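Local coordinates for protein pullulanase (Bacillus acidopullulyticus, PDB 2WAN) that hydrolyses alpha-1,6-glucosidic linkages in pullulan and, as a multidomain debranching glycoside hydrolase, those at the branch points of starch-type polysaccharides, at residues Gly237-Thr241 with Phe252-Asn256; Tyr344-Gly349 with Ser400-Arg405; Gly421-Gln425 with His542-Gly547; Gln571-Arg575 with Asn590-His596; Leu740-Ile744 with Arg756-Asp760. One frame throughout, in Å; residues are numbered along the deposited sequence.

Contact 1: residues Gly237-Thr241 with Phe252-Asn256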
# COMPACT_ATOMS: atom_id res chain seq x y z
N GLY A 237 -1.91 -25.25 46.34
CA GLY A 237 -2.17 -24.26 45.30
C GLY A 237 -3.64 -23.90 45.19
O GLY A 237 -4.49 -24.55 45.81
N GLU A 238 -3.93 -22.87 44.41
CA GLU A 238 -5.30 -22.36 44.25
C GLU A 238 -5.44 -21.55 42.97
O GLU A 238 -4.52 -20.80 42.60
CB GLU A 238 -5.69 -21.51 45.46
CG GLU A 238 -7.17 -21.18 45.56
CD GLU A 238 -7.51 -20.32 46.77
OE1 GLU A 238 -8.56 -19.65 46.74
OE2 GLU A 238 -6.74 -20.32 47.75
N LYS A 239 -6.57 -21.70 42.30
CA LYS A 239 -6.94 -20.81 41.20
C LYS A 239 -7.44 -19.51 41.82
O LYS A 239 -8.33 -19.51 42.68
CB LYS A 239 -8.03 -21.45 40.34
CG LYS A 239 -8.29 -20.73 39.02
CD LYS A 239 -9.57 -21.24 38.36
CE LYS A 239 -9.96 -20.38 37.17
NZ LYS A 239 -11.26 -20.81 36.59
N VAL A 240 -6.84 -18.40 41.40
CA VAL A 240 -7.17 -17.10 41.96
C VAL A 240 -7.70 -16.16 40.88
O VAL A 240 -7.19 -16.13 39.76
CB VAL A 240 -5.94 -16.45 42.66
CG1 VAL A 240 -6.33 -15.16 43.38
CG2 VAL A 240 -5.29 -17.43 43.63
N THR A 241 -8.75 -15.42 41.22
CA THR A 241 -9.24 -14.37 40.35
C THR A 241 -8.81 -13.02 40.89
O THR A 241 -8.98 -12.73 42.09
CB THR A 241 -10.78 -14.45 40.17
OG1 THR A 241 -11.11 -15.71 39.56
CG2 THR A 241 -11.29 -13.32 39.28
N PHE A 252 -9.06 -6.17 43.81
CA PHE A 252 -9.42 -7.29 44.67
C PHE A 252 -8.75 -8.56 44.18
O PHE A 252 -8.40 -8.67 43.01
CB PHE A 252 -10.94 -7.52 44.64
CG PHE A 252 -11.76 -6.34 45.07
CD1 PHE A 252 -11.90 -6.02 46.42
CD2 PHE A 252 -12.39 -5.55 44.12
CE1 PHE A 252 -12.67 -4.93 46.81
CE2 PHE A 252 -13.16 -4.45 44.50
CZ PHE A 252 -13.30 -4.14 45.85
N ASP A 253 -8.59 -9.52 45.08
CA ASP A 253 -8.33 -10.91 44.69
C ASP A 253 -9.29 -11.82 45.44
O ASP A 253 -9.85 -11.43 46.47
CB ASP A 253 -6.86 -11.31 44.91
CG ASP A 253 -6.46 -11.31 46.38
OD1 ASP A 253 -5.89 -10.30 46.85
OD2 ASP A 253 -6.69 -12.33 47.07
N SER A 254 -9.49 -13.03 44.92
CA SER A 254 -10.50 -13.95 45.45
C SER A 254 -10.08 -14.65 46.75
O SER A 254 -10.91 -15.31 47.38
CB SER A 254 -10.88 -14.99 44.38
OG SER A 254 -9.76 -15.77 44.00
N VAL A 255 -8.81 -14.52 47.14
CA VAL A 255 -8.34 -15.09 48.40
C VAL A 255 -8.55 -14.10 49.55
O VAL A 255 -9.11 -14.46 50.59
CB VAL A 255 -6.87 -15.55 48.32
CG1 VAL A 255 -6.39 -16.10 49.67
CG2 VAL A 255 -6.69 -16.59 47.23
N ASN A 256 -8.09 -12.86 49.36
CA ASN A 256 -8.27 -11.80 50.36
C ASN A 256 -9.72 -11.32 50.45
O ASN A 256 -10.15 -10.84 51.50
CB ASN A 256 -7.35 -10.61 50.08
CG ASN A 256 -5.88 -10.94 50.31
OD1 ASN A 256 -5.49 -11.42 51.37
ND2 ASN A 256 -5.05 -10.66 49.31
O HOH W 1 -9.43 -18.18 44.78
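Ser-254 and Thr-241 make both direct hydrogen bonds between the segments. The N of Thr-241 gives its hydrogen to OG of Ser-254 over 3.0 Å, almost straight at 168°. In return, N of Ser-254 donates to O of Thr-241 at 2.9 Å, but the bond is bent to 131° although the nitrogen lies close to the carbonyl's axis. A chi1 of 61° sets OG between the backbone N and the carbonyl carbon of Ser-254, from where it accepts from the Thr-241 N-H. A water accepts from this OG and donates to OE1 of Glu-238 and to O of Lys-239. The same carbonyl of Thr-241 also receives a CA-H...O contact from CA of Asp-253, 3.2 Å away.

These residues lie at the open end of an antiparallel hairpin, strands 238-245 and 250-253, at the edge of a four-stranded sheet in the X25 region; regular pairing stops here as the chain turns off. Asp-253 fixes that turn as an Asx motif, its OD2 accepting from N of Asn-256 at 2.7 Å, while Tyr-212 reaches OD1.

Van der Waals packing is slight. CG2 of Val-255 meets CG2 of Val-240 at 4.0 Å, the side chains crossing nearly perpendicularly, and the same Val-255 methyl lies against the carboxylate of Glu-238, 3.6 Å from OE1.

Contact 2: residues Tyr344-Gly349 with Ser400-Arg405. With ACT (acetate ion), chain P.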
# COMPACT_ATOMS: atom_id res chain seq x y z
N TYR A 344 -27.33 14.27 -19.28
CA TYR A 344 -26.95 15.40 -20.12
C TYR A 344 -26.59 14.89 -21.52
O TYR A 344 -25.74 14.00 -21.68
CB TYR A 344 -25.74 16.15 -19.55
CG TYR A 344 -25.87 16.61 -18.10
CD1 TYR A 344 -26.17 17.94 -17.79
CD2 TYR A 344 -25.67 15.71 -17.04
CE1 TYR A 344 -26.26 18.37 -16.45
CE2 TYR A 344 -25.77 16.13 -15.70
CZ TYR A 344 -26.08 17.45 -15.42
OH TYR A 344 -26.18 17.85 -14.11
N ASN A 345 -27.22 15.47 -22.54
CA ASN A 345 -26.89 15.13 -23.93
C ASN A 345 -25.76 15.98 -24.52
O ASN A 345 -25.57 16.03 -25.73
CB ASN A 345 -28.17 15.19 -24.79
CG ASN A 345 -28.70 16.60 -24.94
OD1 ASN A 345 -28.11 17.57 -24.46
ND2 ASN A 345 -29.83 16.72 -25.63
N SER A 346 -25.04 16.66 -23.63
CA SER A 346 -23.86 17.43 -24.01
C SER A 346 -22.88 17.49 -22.84
O SER A 346 -23.24 17.28 -21.69
CB SER A 346 -24.22 18.85 -24.48
OG SER A 346 -24.46 19.72 -23.37
N GLU A 347 -21.64 17.79 -23.16
CA GLU A 347 -20.59 17.84 -22.17
C GLU A 347 -20.69 19.03 -21.19
O GLU A 347 -20.32 18.91 -20.03
CB GLU A 347 -19.24 17.81 -22.88
CG GLU A 347 -18.04 17.53 -22.00
CD GLU A 347 -16.80 17.16 -22.80
OE1 GLU A 347 -16.70 17.51 -23.99
OE2 GLU A 347 -15.91 16.51 -22.24
N LYS A 348 -21.20 20.18 -21.67
CA LYS A 348 -21.23 21.41 -20.86
C LYS A 348 -22.63 22.03 -20.68
O LYS A 348 -22.82 22.91 -19.84
CB LYS A 348 -20.29 22.47 -21.43
CG LYS A 348 -18.83 22.35 -21.00
CD LYS A 348 -17.98 23.41 -21.72
CE LYS A 348 -16.61 23.58 -21.07
NZ LYS A 348 -16.68 24.40 -19.82
N GLY A 349 -23.60 21.57 -21.47
CA GLY A 349 -24.94 22.17 -21.47
C GLY A 349 -25.77 21.76 -20.27
O GLY A 349 -25.38 20.89 -19.49
N SER A 400 -16.45 13.73 -18.68
CA SER A 400 -16.27 14.99 -19.37
C SER A 400 -14.87 15.48 -19.03
O SER A 400 -14.25 14.97 -18.07
CB SER A 400 -17.30 16.00 -18.89
OG SER A 400 -17.15 16.22 -17.50
N VAL A 401 -14.38 16.48 -19.77
CA VAL A 401 -13.10 17.13 -19.45
C VAL A 401 -13.13 17.58 -17.99
O VAL A 401 -14.12 18.21 -17.56
CB VAL A 401 -12.80 18.32 -20.40
CG1 VAL A 401 -11.47 19.00 -20.05
CG2 VAL A 401 -12.76 17.84 -21.84
N ASN A 402 -12.09 17.24 -17.23
CA ASN A 402 -11.99 17.60 -15.79
C ASN A 402 -13.03 16.95 -14.87
O ASN A 402 -13.20 17.36 -13.70
CB ASN A 402 -11.98 19.12 -15.59
CG ASN A 402 -10.66 19.76 -15.99
OD1 ASN A 402 -10.63 20.91 -16.48
ND2 ASN A 402 -9.56 19.06 -15.76
N ALA A 403 -13.72 15.93 -15.38
CA ALA A 403 -14.65 15.13 -14.58
C ALA A 403 -15.75 15.95 -13.91
O ALA A 403 -16.08 15.73 -12.72
CB ALA A 403 -13.89 14.25 -13.55
N THR A 404 -16.32 16.90 -14.66
CA THR A 404 -17.51 17.60 -14.19
C THR A 404 -18.70 16.61 -14.18
O THR A 404 -19.65 16.76 -13.40
CB THR A 404 -17.85 18.80 -15.07
OG1 THR A 404 -18.08 18.37 -16.42
CG2 THR A 404 -16.70 19.83 -15.06
N ARG A 405 -18.61 15.59 -15.05
CA ARG A 405 -19.67 14.61 -15.26
C ARG A 405 -19.06 13.28 -15.66
O ARG A 405 -17.97 13.25 -16.23
CB ARG A 405 -20.59 15.05 -16.42
CG ARG A 405 -21.12 16.46 -16.27
CD ARG A 405 -21.82 17.01 -17.53
NE ARG A 405 -22.30 18.35 -17.18
CZ ARG A 405 -23.03 19.14 -17.96
NH1 ARG A 405 -23.37 18.75 -19.17
NH2 ARG A 405 -23.41 20.33 -17.51
C ACT P . -22.63 20.40 -13.91
O ACT P . -21.67 20.02 -14.62
OXT ACT P . -22.77 19.84 -12.80
CH3 ACT P . -23.58 21.49 -14.33
O HOH W 2 -18.71 20.09 -18.28
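Arg-405 reaches Tyr-344 with CG anti to its carbonyl carbon (chi1 -52°) and the chain extended from there to NE, which carries the guanidinium flat over the tyrosine ring. CZ stands 3.8 Å from the ring centroid, 29° off the normal, and the planes are inclined at 26°: a stacked cation-pi pair, extended by a CH-pi contact from CD. O of Glu-347 lies over the opposite guanidinium face. Around the edge, NH1 and NH2 grip one acceptor end-on, O of Gly-349, at 3.0 and 2.8 Å respectively; NH1 also makes a weak bond to O of Ser-346. NE donates to an acetate oxygen at 3.1 Å, the ion probably coming from the crystallisation liquor.

Without the guanidinium, as with an alanine here, O of Gly-349 would probably lose two donors and the Tyr-344 ring its stacking partner on one face.

A second link has the same sense: N of Val-401 donates to OE2 of Glu-347 at 2.9 Å, on its anti side, while CG of Glu-347 packs on CB of Ser-400. Both segments are loops, the first between strands of the CBM48 region and the second leading into strand 406-407. Carbonyls, an aromatic face and the acetate thus surround the guanidinium, an electron-rich setting that would be expected to stabilise its positive charge.

Contact 3: residues Gly421-Gln425 with His542-Gly547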
# COMPACT_ATOMS: atom_id res chain seq x y z
N GLY A 421 -6.09 -10.21 -30.27
CA GLY A 421 -4.88 -11.01 -30.32
C GLY A 421 -3.86 -10.70 -29.22
O GLY A 421 -2.81 -11.31 -29.19
N ASP A 422 -4.18 -9.75 -28.34
CA ASP A 422 -3.25 -9.32 -27.28
C ASP A 422 -3.01 -10.49 -26.31
O ASP A 422 -3.96 -11.16 -25.92
CB ASP A 422 -3.84 -8.13 -26.54
CG ASP A 422 -2.95 -7.65 -25.42
OD1 ASP A 422 -1.77 -7.36 -25.70
OD2 ASP A 422 -3.43 -7.62 -24.26
N HIS A 423 -1.74 -10.73 -25.97
CA HIS A 423 -1.37 -11.77 -25.00
C HIS A 423 -0.71 -11.20 -23.72
O HIS A 423 0.24 -10.41 -23.79
CB HIS A 423 -0.46 -12.80 -25.67
CG HIS A 423 -0.16 -13.99 -24.80
ND1 HIS A 423 1.11 -14.32 -24.39
CD2 HIS A 423 -0.98 -14.92 -24.27
CE1 HIS A 423 1.06 -15.40 -23.63
NE2 HIS A 423 -0.20 -15.78 -23.54
N GLU A 424 -1.23 -11.61 -22.56
CA GLU A 424 -0.70 -11.22 -21.24
C GLU A 424 0.79 -11.54 -21.07
O GLU A 424 1.31 -12.52 -21.63
CB GLU A 424 -1.52 -11.84 -20.11
CG GLU A 424 -1.63 -13.37 -20.14
CD GLU A 424 -2.79 -13.90 -21.01
OE1 GLU A 424 -3.36 -13.15 -21.84
OE2 GLU A 424 -3.13 -15.09 -20.86
N GLN A 425 1.44 -10.70 -20.27
CA GLN A 425 2.85 -10.86 -19.95
C GLN A 425 3.01 -11.04 -18.44
O GLN A 425 3.37 -10.12 -17.70
CB GLN A 425 3.64 -9.66 -20.48
CG GLN A 425 3.76 -9.60 -21.99
CD GLN A 425 4.45 -10.82 -22.58
OE1 GLN A 425 3.96 -11.40 -23.56
NE2 GLN A 425 5.57 -11.22 -22.00
N HIS A 542 3.10 -5.37 -24.82
CA HIS A 542 2.86 -6.82 -24.88
C HIS A 542 3.45 -7.44 -26.14
O HIS A 542 4.02 -8.53 -26.08
CB HIS A 542 1.37 -7.17 -24.82
CG HIS A 542 0.72 -7.01 -23.47
ND1 HIS A 542 1.42 -6.85 -22.28
CD2 HIS A 542 -0.58 -7.08 -23.12
CE1 HIS A 542 0.56 -6.78 -21.27
NE2 HIS A 542 -0.66 -6.95 -21.76
N GLN A 543 3.33 -6.75 -27.28
CA GLN A 543 3.90 -7.24 -28.54
C GLN A 543 5.41 -7.40 -28.46
O GLN A 543 5.99 -8.18 -29.22
CB GLN A 543 3.57 -6.32 -29.71
CG GLN A 543 2.17 -6.50 -30.29
CD GLN A 543 1.72 -5.28 -31.07
OE1 GLN A 543 2.49 -4.33 -31.29
NE2 GLN A 543 0.45 -5.27 -31.49
N GLN A 544 6.05 -6.67 -27.55
CA GLN A 544 7.50 -6.79 -27.34
C GLN A 544 7.83 -7.67 -26.12
O GLN A 544 8.97 -7.66 -25.63
CB GLN A 544 8.16 -5.39 -27.25
CG GLN A 544 7.89 -4.47 -28.47
CD GLN A 544 7.98 -5.18 -29.83
OE1 GLN A 544 7.08 -5.06 -30.66
NE2 GLN A 544 9.05 -5.93 -30.05
N ARG A 545 6.84 -8.43 -25.65
CA ARG A 545 7.00 -9.31 -24.48
C ARG A 545 7.39 -8.52 -23.22
O ARG A 545 8.18 -8.99 -22.36
CB ARG A 545 7.97 -10.47 -24.79
CG ARG A 545 7.50 -11.31 -26.00
CD ARG A 545 8.59 -12.24 -26.56
NE ARG A 545 9.81 -11.52 -26.97
CZ ARG A 545 9.93 -10.79 -28.09
NH1 ARG A 545 8.92 -10.65 -28.95
NH2 ARG A 545 11.09 -10.18 -28.34
N ILE A 546 6.83 -7.31 -23.11
CA ILE A 546 7.01 -6.47 -21.92
C ILE A 546 5.64 -6.29 -21.25
O ILE A 546 4.66 -5.91 -21.90
CB ILE A 546 7.63 -5.08 -22.27
CG1 ILE A 546 9.08 -5.27 -22.75
CG2 ILE A 546 7.63 -4.13 -21.03
CD1 ILE A 546 9.68 -3.98 -23.37
N GLY A 547 5.59 -6.56 -19.95
CA GLY A 547 4.37 -6.41 -19.16
C GLY A 547 4.17 -5.00 -18.65
O GLY A 547 5.08 -4.18 -18.69
O HOH W 3 7.28 -9.91 -19.67
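His-542 and Gln-425 carry the packing between the loop 421-425 and the C-terminal end of helix 529-543 with the turn after it. The two side chains run past each other in opposite directions, with CG of Gln-425 3.6 Å from ND1 of His-542. A bend at chi2 (-60°) then turns the amide of Gln-425 over the backbone of Arg-545, NE2 lying 3.4 Å from CA of Arg-545, while CB of Gln-425 rests 3.6 Å from CA of Gly-547. O of His-423 sits over one imidazole face, 3.4 Å from CG of His-542.

The helix ends in a Schellman motif, with Arg-545 at positive phi as its C-prime residue, before the chain enters barrel strand 547-552 of the catalytic domain.

Hydrogen bonds hold the imidazole in place. ND1 makes a long, weak one to O of Ile-546, and NE2 has its partner in O of His-615, whose ring also bonds OD2 of Asp-422. Replacing His-542 by alanine is likely to open a gap beside Gln-425 and deprive O of His-615 of this donor. A water lies between NE2 of Gln-425, from which it accepts, and O of Arg-545 (3.0 Å).

Contact 4: residues Gln571-Arg575 with Asn590-His596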
# COMPACT_ATOMS: atom_id res chain seq x y z
N GLN A 571 -18.37 10.59 4.81
CA GLN A 571 -17.25 10.06 5.63
C GLN A 571 -16.91 8.58 5.54
O GLN A 571 -15.79 8.20 5.88
CB GLN A 571 -17.40 10.42 7.11
CG GLN A 571 -17.33 11.91 7.42
CD GLN A 571 -17.36 12.15 8.92
OE1 GLN A 571 -17.27 11.20 9.71
NE2 GLN A 571 -17.51 13.40 9.31
N TYR A 572 -17.87 7.75 5.13
CA TYR A 572 -17.76 6.31 5.28
C TYR A 572 -16.62 5.67 4.49
O TYR A 572 -16.12 4.61 4.88
CB TYR A 572 -19.09 5.62 4.93
CG TYR A 572 -19.08 4.13 5.21
CD1 TYR A 572 -19.25 3.66 6.51
CD2 TYR A 572 -18.92 3.20 4.18
CE1 TYR A 572 -19.24 2.31 6.78
CE2 TYR A 572 -18.90 1.85 4.44
CZ TYR A 572 -19.07 1.41 5.75
OH TYR A 572 -19.05 0.09 6.01
N TYR A 573 -16.22 6.28 3.37
CA TYR A 573 -15.12 5.71 2.57
C TYR A 573 -13.74 6.00 3.18
O TYR A 573 -12.73 5.49 2.67
CB TYR A 573 -15.18 6.16 1.10
CG TYR A 573 -16.28 5.50 0.29
CD1 TYR A 573 -16.07 4.25 -0.33
CD2 TYR A 573 -17.52 6.12 0.12
CE1 TYR A 573 -17.07 3.63 -1.09
CE2 TYR A 573 -18.53 5.52 -0.63
CZ TYR A 573 -18.30 4.27 -1.23
OH TYR A 573 -19.30 3.68 -1.99
N TYR A 574 -13.71 6.78 4.26
CA TYR A 574 -12.45 7.26 4.87
C TYR A 574 -12.36 6.83 6.34
O TYR A 574 -13.38 6.54 6.95
CB TYR A 574 -12.39 8.78 4.83
CG TYR A 574 -12.46 9.32 3.43
CD1 TYR A 574 -11.33 9.34 2.62
CD2 TYR A 574 -13.67 9.78 2.89
CE1 TYR A 574 -11.39 9.81 1.31
CE2 TYR A 574 -13.73 10.26 1.58
CZ TYR A 574 -12.59 10.28 0.80
OH TYR A 574 -12.62 10.75 -0.50
N ARG A 575 -11.14 6.80 6.89
CA ARG A 575 -10.96 6.51 8.31
C ARG A 575 -11.12 7.77 9.16
O ARG A 575 -10.57 8.82 8.84
CB ARG A 575 -9.63 5.79 8.58
CG ARG A 575 -9.51 4.44 7.86
CD ARG A 575 -8.20 3.67 8.18
NE ARG A 575 -8.24 2.38 7.49
CZ ARG A 575 -7.34 1.94 6.62
NH1 ARG A 575 -6.25 2.65 6.35
NH2 ARG A 575 -7.52 0.75 6.05
N ASN A 590 -6.06 12.33 4.44
CA ASN A 590 -7.10 11.32 4.58
C ASN A 590 -6.55 9.94 4.27
O ASN A 590 -5.46 9.81 3.71
CB ASN A 590 -8.30 11.64 3.66
CG ASN A 590 -7.96 11.52 2.17
OD1 ASN A 590 -7.68 12.52 1.49
ND2 ASN A 590 -8.02 10.30 1.66
N GLU A 591 -7.30 8.91 4.65
CA GLU A 591 -7.00 7.55 4.23
C GLU A 591 -8.28 6.74 3.98
O GLU A 591 -9.29 6.90 4.68
CB GLU A 591 -6.05 6.83 5.21
CG GLU A 591 -6.62 6.69 6.61
CD GLU A 591 -5.62 6.10 7.61
OE1 GLU A 591 -5.40 6.75 8.66
OE2 GLU A 591 -5.07 5.01 7.37
N PHE A 592 -8.23 5.89 2.96
CA PHE A 592 -9.37 5.10 2.51
C PHE A 592 -9.62 3.95 3.49
O PHE A 592 -8.68 3.23 3.86
CB PHE A 592 -9.07 4.58 1.10
CG PHE A 592 -10.28 4.05 0.36
CD1 PHE A 592 -10.52 2.68 0.32
CD2 PHE A 592 -11.12 4.90 -0.33
CE1 PHE A 592 -11.61 2.16 -0.38
CE2 PHE A 592 -12.23 4.38 -1.04
CZ PHE A 592 -12.45 3.01 -1.07
N ALA A 593 -10.87 3.78 3.92
CA ALA A 593 -11.22 2.79 4.95
C ALA A 593 -11.52 1.39 4.38
O ALA A 593 -12.68 1.00 4.24
CB ALA A 593 -12.43 3.31 5.78
N THR A 594 -10.48 0.63 4.05
CA THR A 594 -10.65 -0.71 3.49
C THR A 594 -11.27 -1.73 4.46
O THR A 594 -11.72 -2.79 4.02
CB THR A 594 -9.30 -1.29 2.96
OG1 THR A 594 -8.35 -1.26 4.03
CG2 THR A 594 -8.78 -0.45 1.82
N GLU A 595 -11.30 -1.40 5.76
CA GLU A 595 -11.99 -2.23 6.75
C GLU A 595 -13.53 -2.10 6.66
O GLU A 595 -14.26 -2.83 7.33
CB GLU A 595 -11.52 -1.93 8.18
CG GLU A 595 -11.99 -0.59 8.78
CD GLU A 595 -11.08 0.59 8.47
OE1 GLU A 595 -10.30 0.55 7.49
OE2 GLU A 595 -11.16 1.59 9.20
N HIS A 596 -14.00 -1.16 5.84
CA HIS A 596 -15.43 -1.01 5.58
C HIS A 596 -15.72 -1.83 4.33
O HIS A 596 -15.16 -1.54 3.27
CB HIS A 596 -15.78 0.46 5.31
CG HIS A 596 -15.88 1.33 6.54
ND1 HIS A 596 -15.95 0.83 7.83
CD2 HIS A 596 -15.96 2.67 6.66
CE1 HIS A 596 -16.07 1.83 8.68
NE2 HIS A 596 -16.07 2.96 8.00
O HOH W 4 -15.63 6.19 8.60
O HOH W 5 -9.07 9.71 6.73
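Arg-575 is bound by two glutamates, Glu-595 and Glu-591, in a salt-bridge network within the connection between helices 564-568 and 597-614 of the catalytic domain, where the two loops form a single beta bridge, Tyr-574 with Phe-592. NE and NH2 hold Glu-595 side-on through one oxygen, OE1, with NE to OE1 at 2.8 Å on the syn side and the two flat groups nearly coplanar, 16° apart. NH1 meets OE2 of Glu-591 at 2.8 Å on the anti side, that carboxylate being turned 79° from the guanidinium. Over the guanidinium face sits O of Phe-592, 3.3 Å from CZ of Arg-575. Beyond the two segments, NH2 also donates to O of Leu-626, and Glu-591 is secured by Thr-583, Ser-658 and Gly-659.

The bridge's bonds run from N of Ala-593 to O of Tyr-573 (2.8 Å) and from N of Arg-575 to O of Glu-591 (2.9 Å). A water joins O of Arg-575 to N of Glu-591.

Aromatic packing completes the contact. Tyr-573 and Phe-592 point the same way side by side, both touching Ala-599 of the following helix. Tyr-572, its hydroxyl bonded to Asn-307, makes an offset stack on His-596: centroids 3.8 Å apart, planes 4° apart, with CZ of Tyr-572 3.3 Å from CG of His-596.

Contact 5: residues Leu740-Ile744 with Arg756-Asp760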
# COMPACT_ATOMS: atom_id res chain seq x y z
N LEU A 740 20.13 7.74 -8.32
CA LEU A 740 21.38 7.23 -7.77
C LEU A 740 22.55 8.12 -8.15
O LEU A 740 23.44 8.33 -7.32
CB LEU A 740 21.64 5.76 -8.16
CG LEU A 740 22.75 5.08 -7.34
CD1 LEU A 740 22.52 5.25 -5.84
CD2 LEU A 740 22.91 3.58 -7.71
N TRP A 741 22.54 8.67 -9.36
CA TRP A 741 23.65 9.53 -9.81
C TRP A 741 23.76 10.75 -8.89
O TRP A 741 24.86 11.11 -8.44
CB TRP A 741 23.49 9.94 -11.30
CG TRP A 741 24.75 10.58 -11.87
CD1 TRP A 741 24.87 11.84 -12.38
CD2 TRP A 741 26.06 9.99 -11.93
NE1 TRP A 741 26.18 12.07 -12.78
CE2 TRP A 741 26.93 10.95 -12.52
CE3 TRP A 741 26.59 8.74 -11.55
CZ2 TRP A 741 28.30 10.70 -12.73
CZ3 TRP A 741 27.94 8.49 -11.76
CH2 TRP A 741 28.79 9.47 -12.35
N ASP A 742 22.61 11.34 -8.59
CA ASP A 742 22.54 12.52 -7.71
C ASP A 742 22.90 12.15 -6.28
O ASP A 742 23.61 12.90 -5.59
CB ASP A 742 21.13 13.12 -7.76
CG ASP A 742 20.83 13.82 -9.07
OD1 ASP A 742 21.70 13.86 -9.97
OD2 ASP A 742 19.73 14.36 -9.20
N LYS A 743 22.40 11.00 -5.82
CA LYS A 743 22.69 10.51 -4.46
C LYS A 743 24.18 10.30 -4.24
O LYS A 743 24.72 10.69 -3.20
CB LYS A 743 21.93 9.19 -4.20
CG LYS A 743 22.44 8.36 -3.03
CD LYS A 743 22.26 9.06 -1.68
CE LYS A 743 23.22 8.45 -0.66
NZ LYS A 743 23.07 9.11 0.70
N ILE A 744 24.85 9.69 -5.22
CA ILE A 744 26.27 9.40 -5.11
C ILE A 744 27.10 10.70 -5.18
O ILE A 744 28.13 10.82 -4.52
CB ILE A 744 26.74 8.34 -6.13
CG1 ILE A 744 26.10 6.98 -5.81
CG2 ILE A 744 28.30 8.25 -6.14
CD1 ILE A 744 26.40 5.90 -6.85
N ARG A 756 32.61 7.00 -9.48
CA ARG A 756 31.17 7.13 -9.18
C ARG A 756 30.32 6.28 -10.14
O ARG A 756 29.32 5.68 -9.71
CB ARG A 756 30.75 8.60 -9.11
CG ARG A 756 31.30 9.28 -7.82
CD ARG A 756 30.87 10.75 -7.69
NE ARG A 756 31.61 11.65 -8.57
CZ ARG A 756 31.09 12.27 -9.63
NH1 ARG A 756 29.82 12.07 -9.96
NH2 ARG A 756 31.85 13.08 -10.36
N ILE A 757 30.73 6.22 -11.41
CA ILE A 757 30.06 5.32 -12.38
C ILE A 757 30.16 3.86 -11.90
O ILE A 757 29.16 3.10 -11.89
CB ILE A 757 30.62 5.47 -13.81
CG1 ILE A 757 30.18 6.80 -14.43
CG2 ILE A 757 30.18 4.29 -14.68
CD1 ILE A 757 30.84 7.16 -15.73
N LYS A 758 31.36 3.46 -11.47
CA LYS A 758 31.53 2.10 -10.95
C LYS A 758 30.65 1.79 -9.74
O LYS A 758 30.08 0.70 -9.66
CB LYS A 758 33.01 1.83 -10.61
CG LYS A 758 33.92 1.83 -11.84
CD LYS A 758 35.36 1.56 -11.41
CE LYS A 758 36.29 1.47 -12.61
NZ LYS A 758 37.69 1.31 -12.14
N MET A 759 30.54 2.74 -8.81
CA MET A 759 29.69 2.57 -7.62
C MET A 759 28.21 2.41 -7.98
O MET A 759 27.52 1.56 -7.42
CB MET A 759 29.87 3.74 -6.65
CG MET A 759 31.27 3.84 -6.08
SD MET A 759 31.38 5.39 -5.10
CE MET A 759 33.19 5.53 -4.94
N ASP A 760 27.75 3.23 -8.93
CA ASP A 760 26.37 3.19 -9.41
C ASP A 760 26.10 1.81 -10.04
O ASP A 760 25.12 1.13 -9.69
CB ASP A 760 26.18 4.33 -10.45
CG ASP A 760 24.73 4.48 -10.92
OD1 ASP A 760 24.09 3.48 -11.30
OD2 ASP A 760 24.24 5.64 -10.91
O HOH W 6 27.57 10.36 -9.04
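Trp-741 lies across Arg-756 at about a right angle. Its indole and the guanidinium are inclined by 42°, and NH1 of Arg-756 stands off toward the rim of the ring system, 3.4 Å from CZ2 of Trp-741; this is an oblique approach and not a flat stack. A first torsion of -169°, with CG opposite the backbone N, sends the indole out toward the second helix. There its six-membered edge meets the backbone N of Ile-757, and CH2 of Trp-741 touches CG1 of Ile-757 at 3.7 Å. The arginine chain bends at chi3, and its NE is bonded to O of Asp-751. A water bridges the pair, accepting from NH1 of Arg-756 at 3.0 Å and donating to O of Trp-741 at 2.9 Å.

The elements joined are helices 740-747 and 753-769, consecutive in the catalytic domain between barrel strands 728-730 and 773-777. Their local axes approach to 10.1 Å with N-to-C directions 125° apart, and the contact between them is mainly side-chain packing.

Ile-744 and Arg-756 slide past each other in opposite directions, CG2 of Ile-744 lying 3.6 Å from CG of Arg-756. The longer branch of the isoleucine reaches across to the second helix: CD1 of Ile-744 rests 3.6 Å from N of Asp-760 and also touches CB of Met-759. Leu-740 passes Asp-760 in the same antiparallel manner, its CD2 3.8 Å from CG of Asp-760, while the aspartate's side chain also touches Phe-817 of helix 811-826.

Overall arrangement
The five contacts follow one another along the chain, each closing before the next opens, and none touches another. Contact 1 is the outlier: its centre lies about 48 Å from that of the chain, and even its nearest neighbour, contact 4, is about 33 Å away between closest atoms. Contact 2 belongs to the CBM48 region and its exit, with about 14 Å between its nearest atoms and those of contact 4. Contacts 3, 4 and 5 are spread over the TIM-barrel catalytic domain, their centres 33 to 41 Å apart. Contact 4, about 14 Å from the chain's centre, binds a glycerol through Glu-595, probably from the crystallisation liquor, as is contact 2's acetate.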